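Local coordinates for putative ABC-transporter ATP-binding protein (Alicyclobacillus acidocaldarius, PDB 1Z47) that probably binds and hydrolyses ATP as the ATPase subunit of a putative sulfate ABC transporter, at residues B[252-257]-B[321-326]; B[256-261]-B[274-279]; B[280-285]-B[350-355]. All coordinates share one frame; numbering follows the deposited sequence.

In the fold
All three contacts lie in the all-beta C-terminal part of the chain, on one side of its centre. Contact 2 is the most local, with 12 residues between its segments, and it is complete before contact 3 opens at 280. Contact 1 and contact 3 alternate along the chain, and their centres are about 10 Å apart. They meet in the three-stranded antiparallel sheet 250-255, 279-284, 351-354: contact 3 ties the C-terminal strand to the middle one, while contact 1 joins the first strand to the separate five-stranded sheet. Contact 2, centred about 14 Å from contact 1 and 13 Å from contact 3, joins the turn after strand 250-255 to the loop before strand 279-284.

Contact 1. Residues B[252-257]-B[321-326]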
loop_
_atom_site.group_PDB
_atom_site.type_symbol
_atom_site.label_atom_id
_atom_site.label_comp_id
_atom_site.label_asym_id
_atom_site.label_seq_id
_atom_site.Cartn_x
_atom_site.Cartn_y
_atom_site.Cartn_z
ATOM N N TRP B 252 -10.764 18.438 -9.708
ATOM C CA TRP B 252 -11.882 19.337 -9.477
ATOM C C TRP B 252 -12.499 19.790 -10.769
ATOM O O TRP B 252 -11.855 19.781 -11.808
ATOM C CB TRP B 252 -11.456 20.591 -8.722
ATOM C CG TRP B 252 -10.576 20.358 -7.582
ATOM C CD1 TRP B 252 -9.231 20.519 -7.556
ATOM C CD2 TRP B 252 -10.962 19.948 -6.269
ATOM N NE1 TRP B 252 -8.748 20.247 -6.304
ATOM C CE2 TRP B 252 -9.791 19.890 -5.494
ATOM C CE3 TRP B 252 -12.187 19.622 -5.671
ATOM C CZ2 TRP B 252 -9.800 19.520 -4.147
ATOM C CZ3 TRP B 252 -12.200 19.251 -4.326
ATOM C CH2 TRP B 252 -11.016 19.206 -3.585
ATOM N N THR B 253 -13.751 20.229 -10.675
ATOM C CA THR B 253 -14.466 20.689 -11.848
ATOM C C THR B 253 -14.313 22.203 -11.939
ATOM O O THR B 253 -14.255 22.902 -10.925
ATOM C CB THR B 253 -15.974 20.342 -11.750
ATOM O OG1 THR B 253 -16.119 18.926 -11.570
ATOM C CG2 THR B 253 -16.724 20.765 -13.031
ATOM N N ARG B 254 -14.232 22.691 -13.160
ATOM C CA ARG B 254 -14.159 24.125 -13.408
ATOM C C ARG B 254 -14.926 24.323 -14.691
ATOM O O ARG B 254 -14.994 23.417 -15.522
ATOM C CB ARG B 254 -12.705 24.635 -13.604
ATOM C CG ARG B 254 -11.840 24.666 -12.349
ATOM C CD ARG B 254 -12.265 25.675 -11.324
ATOM N NE ARG B 254 -11.332 25.721 -10.197
ATOM C CZ ARG B 254 -11.428 24.977 -9.086
ATOM N NH1 ARG B 254 -12.416 24.106 -8.928
ATOM N NH2 ARG B 254 -10.542 25.129 -8.112
ATOM N N ALA B 255 -15.533 25.499 -14.846
ATOM C CA ALA B 255 -16.280 25.803 -16.068
ATOM C C ALA B 255 -15.365 26.704 -16.887
ATOM O O ALA B 255 -14.692 27.570 -16.334
ATOM C CB ALA B 255 -17.598 26.551 -15.739
ATOM N N VAL B 256 -15.345 26.510 -18.191
ATOM C CA VAL B 256 -14.495 27.321 -19.043
ATOM C C VAL B 256 -15.142 28.677 -19.374
ATOM O O VAL B 256 -16.314 28.728 -19.737
ATOM C CB VAL B 256 -14.239 26.594 -20.359
ATOM C CG1 VAL B 256 -13.378 27.444 -21.264
ATOM C CG2 VAL B 256 -13.619 25.234 -20.075
ATOM N N GLN B 257 -14.390 29.767 -19.218
ATOM C CA GLN B 257 -14.894 31.097 -19.575
ATOM C C GLN B 257 -13.683 31.891 -20.081
ATOM O O GLN B 257 -12.609 31.858 -19.463
ATOM C CB GLN B 257 -15.548 31.774 -18.365
ATOM C CG GLN B 257 -16.461 32.952 -18.743
ATOM C CD GLN B 257 -17.278 33.457 -17.553
ATOM O OE1 GLN B 257 -17.050 33.038 -16.426
ATOM N NE2 GLN B 257 -18.222 34.362 -17.805
ATOM N N ASP B 321 -13.254 28.526 -1.122
ATOM C CA ASP B 321 -14.417 27.836 -1.674
ATOM C C ASP B 321 -14.687 26.468 -1.016
ATOM O O ASP B 321 -15.609 25.752 -1.400
ATOM C CB ASP B 321 -14.225 27.670 -3.189
ATOM C CG ASP B 321 -15.411 27.003 -3.864
ATOM O OD1 ASP B 321 -15.463 25.749 -3.872
ATOM O OD2 ASP B 321 -16.300 27.727 -4.377
ATOM N N GLY B 322 -13.875 26.092 -0.036
ATOM C CA GLY B 322 -14.107 24.834 0.659
ATOM C C GLY B 322 -13.497 23.578 0.057
ATOM O O GLY B 322 -13.846 22.452 0.443
ATOM N N GLU B 323 -12.600 23.752 -0.893
ATOM C CA GLU B 323 -11.944 22.599 -1.484
ATOM C C GLU B 323 -10.749 22.206 -0.623
ATOM O O GLU B 323 -9.925 23.055 -0.265
ATOM C CB GLU B 323 -11.462 22.920 -2.887
ATOM C CG GLU B 323 -12.555 22.944 -3.960
ATOM C CD GLU B 323 -11.990 23.322 -5.316
ATOM O OE1 GLU B 323 -12.710 23.186 -6.334
ATOM O OE2 GLU B 323 -10.812 23.755 -5.358
ATOM N N VAL B 324 -10.650 20.923 -0.288
ATOM C CA VAL B 324 -9.526 20.455 0.504
ATOM C C VAL B 324 -8.536 19.824 -0.454
ATOM O O VAL B 324 -8.817 18.795 -1.068
ATOM C CB VAL B 324 -9.978 19.442 1.585
ATOM C CG1 VAL B 324 -8.767 18.794 2.273
ATOM C CG2 VAL B 324 -10.801 20.162 2.623
ATOM N N TRP B 325 -7.389 20.475 -0.600
ATOM C CA TRP B 325 -6.322 20.022 -1.491
ATOM C C TRP B 325 -5.198 19.332 -0.726
ATOM O O TRP B 325 -4.883 19.713 0.404
ATOM C CB TRP B 325 -5.682 21.201 -2.227
ATOM C CG TRP B 325 -6.502 21.802 -3.317
ATOM C CD1 TRP B 325 -7.757 22.330 -3.200
ATOM C CD2 TRP B 325 -6.121 21.966 -4.689
ATOM N NE1 TRP B 325 -8.177 22.811 -4.412
ATOM C CE2 TRP B 325 -7.197 22.607 -5.344
ATOM C CE3 TRP B 325 -4.979 21.638 -5.428
ATOM C CZ2 TRP B 325 -7.165 22.929 -6.711
ATOM C CZ3 TRP B 325 -4.941 21.958 -6.789
ATOM C CH2 TRP B 325 -6.033 22.599 -7.416
ATOM N N GLU B 326 -4.593 18.326 -1.355
ATOM C CA GLU B 326 -3.457 17.633 -0.770
ATOM C C GLU B 326 -2.238 18.099 -1.550
ATOM O O GLU B 326 -2.207 18.053 -2.774
ATOM C CB GLU B 326 -3.568 16.101 -0.878
ATOM C CG GLU B 326 -2.355 15.404 -0.222
ATOM C CD GLU B 326 -2.445 13.881 -0.192
ATOM O OE1 GLU B 326 -3.543 13.334 -0.419
ATOM O OE2 GLU B 326 -1.409 13.237 0.078
#
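Arg-254 and Glu-323 form a two-pronged salt bridge. NH1 of Arg-254 reaches OE1 of Glu-323 at 2.8 Å along the syn lone pair, and NH2 of Arg-254 reaches OE2 of Glu-323 at 3.1 Å, so each nitrogen serves one oxygen, with guanidinium and carboxylate nearly coplanar (25°). A bend at chi2 (-68°) turns the arginine chain toward its partner. Two further bonds fix the pair: NH1 of Arg-254 also donates to O of Thr-253, and NE1 of Trp-325 donates to OE2 of Glu-323 at 3.0 Å from the anti side, out of the carboxylate plane. Three N-H groups therefore hold this carboxylate, which would probably favour its charged form.

The aromatic contacts share the same glutamate. Its carboxylate stacks on one face of the Trp-252 indole, CD of Glu-323 lying 3.7 Å from CD2 of Trp-252, and CG of Glu-323 makes a CH-pi contact over the six-membered ring. Trp-252 and Trp-325 form an offset stack, their five-membered rings 4.2 Å apart between centroids and tilted by 30°. NE1 of Trp-252 stands over the face of Trp-325, close to its rim, while the O of Val-324 lies at the edge of the Trp-252 ring, 3.3 Å from CZ2 of Trp-252.

The strand axes stay 11.4 Å apart, so side chains do the joining. Strand 250-255, an outer strand of the three-stranded sheet, is bridged here to strand 324-330, an outer strand of the five-stranded sheet; Trp-325 also packs on Val-284 of strand 279-284 and on Ile-317 of strand 312-319.

Contact 2. Residues B[256-261]-B[274-279]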
loop_
_atom_site.group_PDB
_atom_site.type_symbol
_atom_site.label_atom_id
_atom_site.label_comp_id
_atom_site.label_asym_id
_atom_site.label_seq_id
_atom_site.Cartn_x
_atom_site.Cartn_y
_atom_site.Cartn_z
ATOM N N VAL B 256 -15.345 26.510 -18.191
ATOM C CA VAL B 256 -14.495 27.321 -19.043
ATOM C C VAL B 256 -15.142 28.677 -19.374
ATOM O O VAL B 256 -16.314 28.728 -19.737
ATOM C CB VAL B 256 -14.239 26.594 -20.359
ATOM C CG1 VAL B 256 -13.378 27.444 -21.264
ATOM C CG2 VAL B 256 -13.619 25.234 -20.075
ATOM N N GLN B 257 -14.390 29.767 -19.218
ATOM C CA GLN B 257 -14.894 31.097 -19.575
ATOM C C GLN B 257 -13.683 31.891 -20.081
ATOM O O GLN B 257 -12.609 31.858 -19.463
ATOM C CB GLN B 257 -15.548 31.774 -18.365
ATOM C CG GLN B 257 -16.461 32.952 -18.743
ATOM C CD GLN B 257 -17.278 33.457 -17.553
ATOM O OE1 GLN B 257 -17.050 33.038 -16.426
ATOM N NE2 GLN B 257 -18.222 34.362 -17.805
ATOM N N ASN B 258 -13.846 32.556 -21.222
ATOM C CA ASN B 258 -12.768 33.328 -21.847
ATOM C C ASN B 258 -11.562 32.433 -22.141
ATOM O O ASN B 258 -10.403 32.847 -21.950
ATOM C CB ASN B 258 -12.353 34.490 -20.931
ATOM C CG ASN B 258 -13.522 35.358 -20.542
ATOM O OD1 ASN B 258 -14.335 35.731 -21.391
ATOM N ND2 ASN B 258 -13.625 35.687 -19.246
ATOM N N GLY B 259 -11.849 31.205 -22.591
ATOM C CA GLY B 259 -10.812 30.231 -22.918
ATOM C C GLY B 259 -9.877 29.782 -21.790
ATOM O O GLY B 259 -8.757 29.349 -22.046
ATOM N N ARG B 260 -10.329 29.871 -20.547
ATOM C CA ARG B 260 -9.502 29.493 -19.407
ATOM C C ARG B 260 -10.322 29.071 -18.194
ATOM O O ARG B 260 -11.546 29.263 -18.166
ATOM C CB ARG B 260 -8.617 30.691 -19.010
ATOM C CG ARG B 260 -9.390 31.904 -18.517
ATOM C CD ARG B 260 -8.546 33.197 -18.545
ATOM N NE ARG B 260 -9.270 34.319 -17.934
ATOM C CZ ARG B 260 -9.690 35.395 -18.594
ATOM N NH1 ARG B 260 -9.448 35.518 -19.893
ATOM N NH2 ARG B 260 -10.391 36.331 -17.964
ATOM N N ILE B 261 -9.655 28.459 -17.213
ATOM C CA ILE B 261 -10.315 28.128 -15.970
ATOM C C ILE B 261 -9.474 28.771 -14.873
ATOM O O ILE B 261 -8.283 29.027 -15.069
ATOM C CB ILE B 261 -10.433 26.605 -15.734
ATOM C CG1 ILE B 261 -9.054 25.936 -15.829
ATOM C CG2 ILE B 261 -11.418 26.018 -16.737
ATOM C CD1 ILE B 261 -9.062 24.465 -15.364
ATOM N N VAL B 274 -12.246 22.974 -26.574
ATOM C CA VAL B 274 -13.217 22.852 -25.508
ATOM C C VAL B 274 -14.040 24.128 -25.607
ATOM O O VAL B 274 -13.484 25.241 -25.580
ATOM C CB VAL B 274 -12.552 22.806 -24.143
ATOM C CG1 VAL B 274 -13.632 22.556 -23.072
ATOM C CG2 VAL B 274 -11.457 21.742 -24.126
ATOM N N SER B 275 -15.353 23.969 -25.701
ATOM C CA SER B 275 -16.270 25.108 -25.831
ATOM C C SER B 275 -16.465 25.978 -24.602
ATOM O O SER B 275 -16.355 25.507 -23.459
ATOM C CB SER B 275 -17.646 24.606 -26.266
ATOM O OG SER B 275 -17.537 23.828 -27.435
ATOM N N GLU B 276 -16.762 27.261 -24.839
ATOM C CA GLU B 276 -17.043 28.183 -23.740
ATOM C C GLU B 276 -18.229 27.593 -22.963
ATOM O O GLU B 276 -19.149 27.049 -23.570
ATOM C CB GLU B 276 -17.455 29.563 -24.286
ATOM C CG GLU B 276 -16.295 30.423 -24.755
ATOM C CD GLU B 276 -15.407 30.856 -23.602
ATOM O OE1 GLU B 276 -15.834 31.752 -22.832
ATOM O OE2 GLU B 276 -14.297 30.286 -23.460
ATOM N N GLY B 277 -18.200 27.700 -21.638
ATOM C CA GLY B 277 -19.309 27.204 -20.830
ATOM C C GLY B 277 -19.337 25.723 -20.494
ATOM O O GLY B 277 -20.124 25.290 -19.655
ATOM N N SER B 278 -18.500 24.932 -21.138
ATOM C CA SER B 278 -18.461 23.498 -20.845
ATOM C C SER B 278 -17.662 23.251 -19.573
ATOM O O SER B 278 -16.819 24.064 -19.199
ATOM C CB SER B 278 -17.781 22.764 -21.980
ATOM O OG SER B 278 -16.399 23.096 -21.958
ATOM N N GLU B 279 -17.894 22.121 -18.907
ATOM C CA GLU B 279 -17.155 21.828 -17.676
ATOM C C GLU B 279 -15.975 20.890 -17.951
ATOM O O GLU B 279 -16.057 20.029 -18.838
ATOM C CB GLU B 279 -18.091 21.186 -16.648
ATOM C CG GLU B 279 -19.224 22.110 -16.211
ATOM C CD GLU B 279 -20.149 21.465 -15.204
ATOM O OE1 GLU B 279 -20.413 20.253 -15.330
ATOM O OE2 GLU B 279 -20.622 22.168 -14.294
#
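Glu-276 reaches across to the tight turn 257-260 and grips it with both carboxylate oxygens. From CB its chain sets out with CG beside the backbone N, then folds at chi2 (-67°), which swings CD back over the turn, 3.3 Å from the N of Asn-258. At the tip, OE1 of Glu-276 receives the N-H of Asn-258 at 2.7 Å on its syn lone pair and also lies near CA of Gln-257. OE2 of Glu-276 takes the N-H of Gly-259 at 2.8 Å, again on the syn side but 26° out of the carboxylate plane, and touches CG1 of Val-256 at 3.7 Å. The two successive amides belong to the middle residues of a type I' turn; both have positive phi, and Gly-259 suits this backbone.

Beside the carboxylate, Val-256 binds the opposing loop through its main chain. Its N donates to O of Ser-278 (3.0 Å), and its O accepts from N of Gly-277 (2.9 Å). The isopropyl group points toward the 274-279 loop, CG2 of Val-256 lying 4.0 Å from CG1 of Val-274. Ser-275 to Ser-278 form a type II turn, in which O of Ser-275 accepts from both N and OG of Ser-278, the hydroxyl meeting it in the carbonyl plane.

Chemically, a mostly exposed pair of turns is joined by four hydrogen bonds, two from the backbone of the buried Val-256 and two to the carboxylate of Glu-276. That carboxylate is matched by two backbone N-H groups, with no basic side chain among its bonded partners here, so its charge is probably balanced by amide dipoles and nearby solvent.

Contact 3. Residues B[280-285]-B[350-355]; sequences VAVVVR and WFIFPR
Phe-351 swings its ring alongside Val-283 with CG set beside the backbone N (chi1 -64°), while Arg-285, extended from CG to NE, runs up to the neighbouring edge atom, CE1. Within the ring plane, CG1 of Val-283 meets the edge, 4.0 Å from CD1 of Phe-351. NH2 of Arg-285 approaches CE1 of Phe-351 at 3.7 Å, the guanidinium and ring planes being almost perpendicular at 84°. The Arg-285 guanidinium bonds instead to the backbone oxygens of Ile-246, Glu-248 and Tyr-234. Cutting Phe-351 back to an alanine removes that ring edge and is likely to open a gap beside Val-283 and the Arg-285 guanidinium.

At the other end, Arg-355 bends at chi2 and lays its guanidinium face over the methyl of Ala-281, with CZ of Arg-355 3.6 Å from CB of Ala-281. On the reverse face of the sheet, CG2 of Ile-352 rests on CB of Val-280 at 3.7 Å.

The backbones supply four bonds. N of Ala-281 meets O of Phe-353 at a short 2.6 Å, and N of Phe-353 returns to O of Ala-281 at 3.0 Å; N of Val-283 donates to O of Phe-351 almost straight (177°), answered by N of Phe-351 to O of Val-283. Ala-281 with Phe-353 and Val-283 with Phe-351 are thus hydrogen-bonded pairs flanking the non-hydrogen-bonded pair Val-282 with Ile-352. This is regular antiparallel pairing, in which the chain's final strand completes the three-stranded sheet of the C-terminal domain, helix 240-245 covering the Ala-281 and Phe-353 face.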
loop_
_atom_site.group_PDB
_atom_site.type_symbol
_atom_site.label_atom_id
_atom_site.label_comp_id
_atom_site.label_asym_id
_atom_site.label_seq_id
_atom_site.Cartn_x
_atom_site.Cartn_y
_atom_site.Cartn_z
ATOM N N VAL B 280 -14.877 21.079 -17.219
ATOM C CA VAL B 280 -13.699 20.208 -17.375
ATOM C C VAL B 280 -13.262 19.802 -15.982
ATOM O O VAL B 280 -13.657 20.433 -14.979
ATOM C CB VAL B 280 -12.468 20.944 -17.995
ATOM C CG1 VAL B 280 -12.757 21.410 -19.392
ATOM C CG2 VAL B 280 -12.099 22.145 -17.125
ATOM N N ALA B 281 -12.445 18.750 -15.930
ATOM C CA ALA B 281 -11.869 18.291 -14.675
ATOM C C ALA B 281 -10.428 18.782 -14.738
ATOM O O ALA B 281 -9.738 18.560 -15.725
ATOM C CB ALA B 281 -11.880 16.736 -14.580
ATOM N N VAL B 282 -9.992 19.479 -13.709
ATOM C CA VAL B 282 -8.609 19.920 -13.664
ATOM C C VAL B 282 -7.951 18.870 -12.755
ATOM O O VAL B 282 -8.480 18.557 -11.681
ATOM C CB VAL B 282 -8.464 21.292 -13.003
ATOM C CG1 VAL B 282 -7.094 21.879 -13.318
ATOM C CG2 VAL B 282 -9.571 22.184 -13.455
ATOM N N VAL B 283 -6.831 18.313 -13.198
ATOM C CA VAL B 283 -6.114 17.316 -12.395
ATOM C C VAL B 283 -4.735 17.880 -12.035
ATOM O O VAL B 283 -3.947 18.217 -12.914
ATOM C CB VAL B 283 -5.981 15.987 -13.176
ATOM C CG1 VAL B 283 -5.274 14.923 -12.324
ATOM C CG2 VAL B 283 -7.363 15.479 -13.537
ATOM N N VAL B 284 -4.462 18.000 -10.744
ATOM C CA VAL B 284 -3.183 18.540 -10.287
ATOM C C VAL B 284 -2.596 17.625 -9.223
ATOM O O VAL B 284 -3.224 17.378 -8.191
ATOM C CB VAL B 284 -3.365 19.986 -9.697
ATOM C CG1 VAL B 284 -2.024 20.543 -9.197
ATOM C CG2 VAL B 284 -4.004 20.909 -10.758
ATOM N N ARG B 285 -1.395 17.107 -9.484
ATOM C CA ARG B 285 -0.746 16.218 -8.527
ATOM C C ARG B 285 -0.239 16.970 -7.305
ATOM O O ARG B 285 0.262 18.078 -7.420
ATOM C CB ARG B 285 0.365 15.427 -9.233
ATOM C CG ARG B 285 -0.204 14.520 -10.339
ATOM C CD ARG B 285 0.756 13.412 -10.738
ATOM N NE ARG B 285 0.363 12.733 -11.960
ATOM C CZ ARG B 285 -0.534 11.761 -12.028
ATOM N NH1 ARG B 285 -1.149 11.341 -10.932
ATOM N NH2 ARG B 285 -0.798 11.198 -13.194
ATOM N N TRP B 350 -0.330 20.452 -14.591
ATOM C CA TRP B 350 -1.721 20.000 -14.513
ATOM C C TRP B 350 -2.175 19.321 -15.787
ATOM O O TRP B 350 -1.492 19.351 -16.826
ATOM C CB TRP B 350 -2.643 21.207 -14.246
ATOM C CG TRP B 350 -2.583 22.274 -15.336
ATOM C CD1 TRP B 350 -3.303 22.308 -16.499
ATOM C CD2 TRP B 350 -1.674 23.389 -15.401
ATOM N NE1 TRP B 350 -2.896 23.372 -17.283
ATOM C CE2 TRP B 350 -1.898 24.046 -16.632
ATOM C CE3 TRP B 350 -0.688 23.890 -14.539
ATOM C CZ2 TRP B 350 -1.167 25.179 -17.026
ATOM C CZ3 TRP B 350 0.040 25.017 -14.934
ATOM C CH2 TRP B 350 -0.207 25.643 -16.167
ATOM N N PHE B 351 -3.351 18.701 -15.693
ATOM C CA PHE B 351 -3.993 18.045 -16.817
ATOM C C PHE B 351 -5.393 18.674 -16.815
ATOM O O PHE B 351 -5.876 19.142 -15.776
ATOM C CB PHE B 351 -4.174 16.535 -16.586
ATOM C CG PHE B 351 -2.882 15.766 -16.448
ATOM C CD1 PHE B 351 -2.690 14.909 -15.364
ATOM C CD2 PHE B 351 -1.886 15.861 -17.423
ATOM C CE1 PHE B 351 -1.506 14.143 -15.248
ATOM C CE2 PHE B 351 -0.704 15.108 -17.323
ATOM C CZ PHE B 351 -0.517 14.244 -16.228
ATOM N N ILE B 352 -6.031 18.672 -17.970
ATOM C CA ILE B 352 -7.394 19.197 -18.092
ATOM C C ILE B 352 -8.143 18.255 -19.027
ATOM O O ILE B 352 -7.720 18.006 -20.158
ATOM C CB ILE B 352 -7.423 20.642 -18.662
ATOM C CG1 ILE B 352 -6.712 21.579 -17.692
ATOM C CG2 ILE B 352 -8.897 21.125 -18.831
ATOM C CD1 ILE B 352 -6.704 23.036 -18.107
ATOM N N PHE B 353 -9.235 17.687 -18.537
ATOM C CA PHE B 353 -10.038 16.782 -19.351
ATOM C C PHE B 353 -11.483 17.263 -19.317
ATOM O O PHE B 353 -11.946 17.767 -18.304
ATOM C CB PHE B 353 -10.040 15.356 -18.805
ATOM C CG PHE B 353 -8.732 14.635 -18.933
ATOM C CD1 PHE B 353 -7.788 14.706 -17.924
ATOM C CD2 PHE B 353 -8.476 13.840 -20.046
ATOM C CE1 PHE B 353 -6.597 13.986 -18.016
ATOM C CE2 PHE B 353 -7.291 13.117 -20.155
ATOM C CZ PHE B 353 -6.351 13.192 -19.134
ATOM N N PRO B 354 -12.205 17.085 -20.423
ATOM C CA PRO B 354 -13.606 17.476 -20.572
ATOM C C PRO B 354 -14.439 16.577 -19.681
ATOM O O PRO B 354 -14.203 15.363 -19.647
ATOM C CB PRO B 354 -13.913 17.177 -22.035
ATOM C CG PRO B 354 -12.543 17.043 -22.691
ATOM C CD PRO B 354 -11.731 16.386 -21.631
ATOM N N ARG B 355 -15.386 17.174 -18.958
ATOM C CA ARG B 355 -16.312 16.420 -18.119
ATOM C C ARG B 355 -17.302 15.716 -19.060
ATOM O O ARG B 355 -17.817 14.649 -18.668
ATOM C CB ARG B 355 -17.078 17.351 -17.172
ATOM C CG ARG B 355 -16.330 17.723 -15.915
ATOM C CD ARG B 355 -16.071 16.504 -15.051
ATOM N NE ARG B 355 -15.483 16.863 -13.768
ATOM C CZ ARG B 355 -14.989 15.978 -12.903
ATOM N NH1 ARG B 355 -15.009 14.680 -13.189
ATOM N NH2 ARG B 355 -14.477 16.389 -11.754
ATOM O OXT ARG B 355 -17.562 16.244 -20.177
#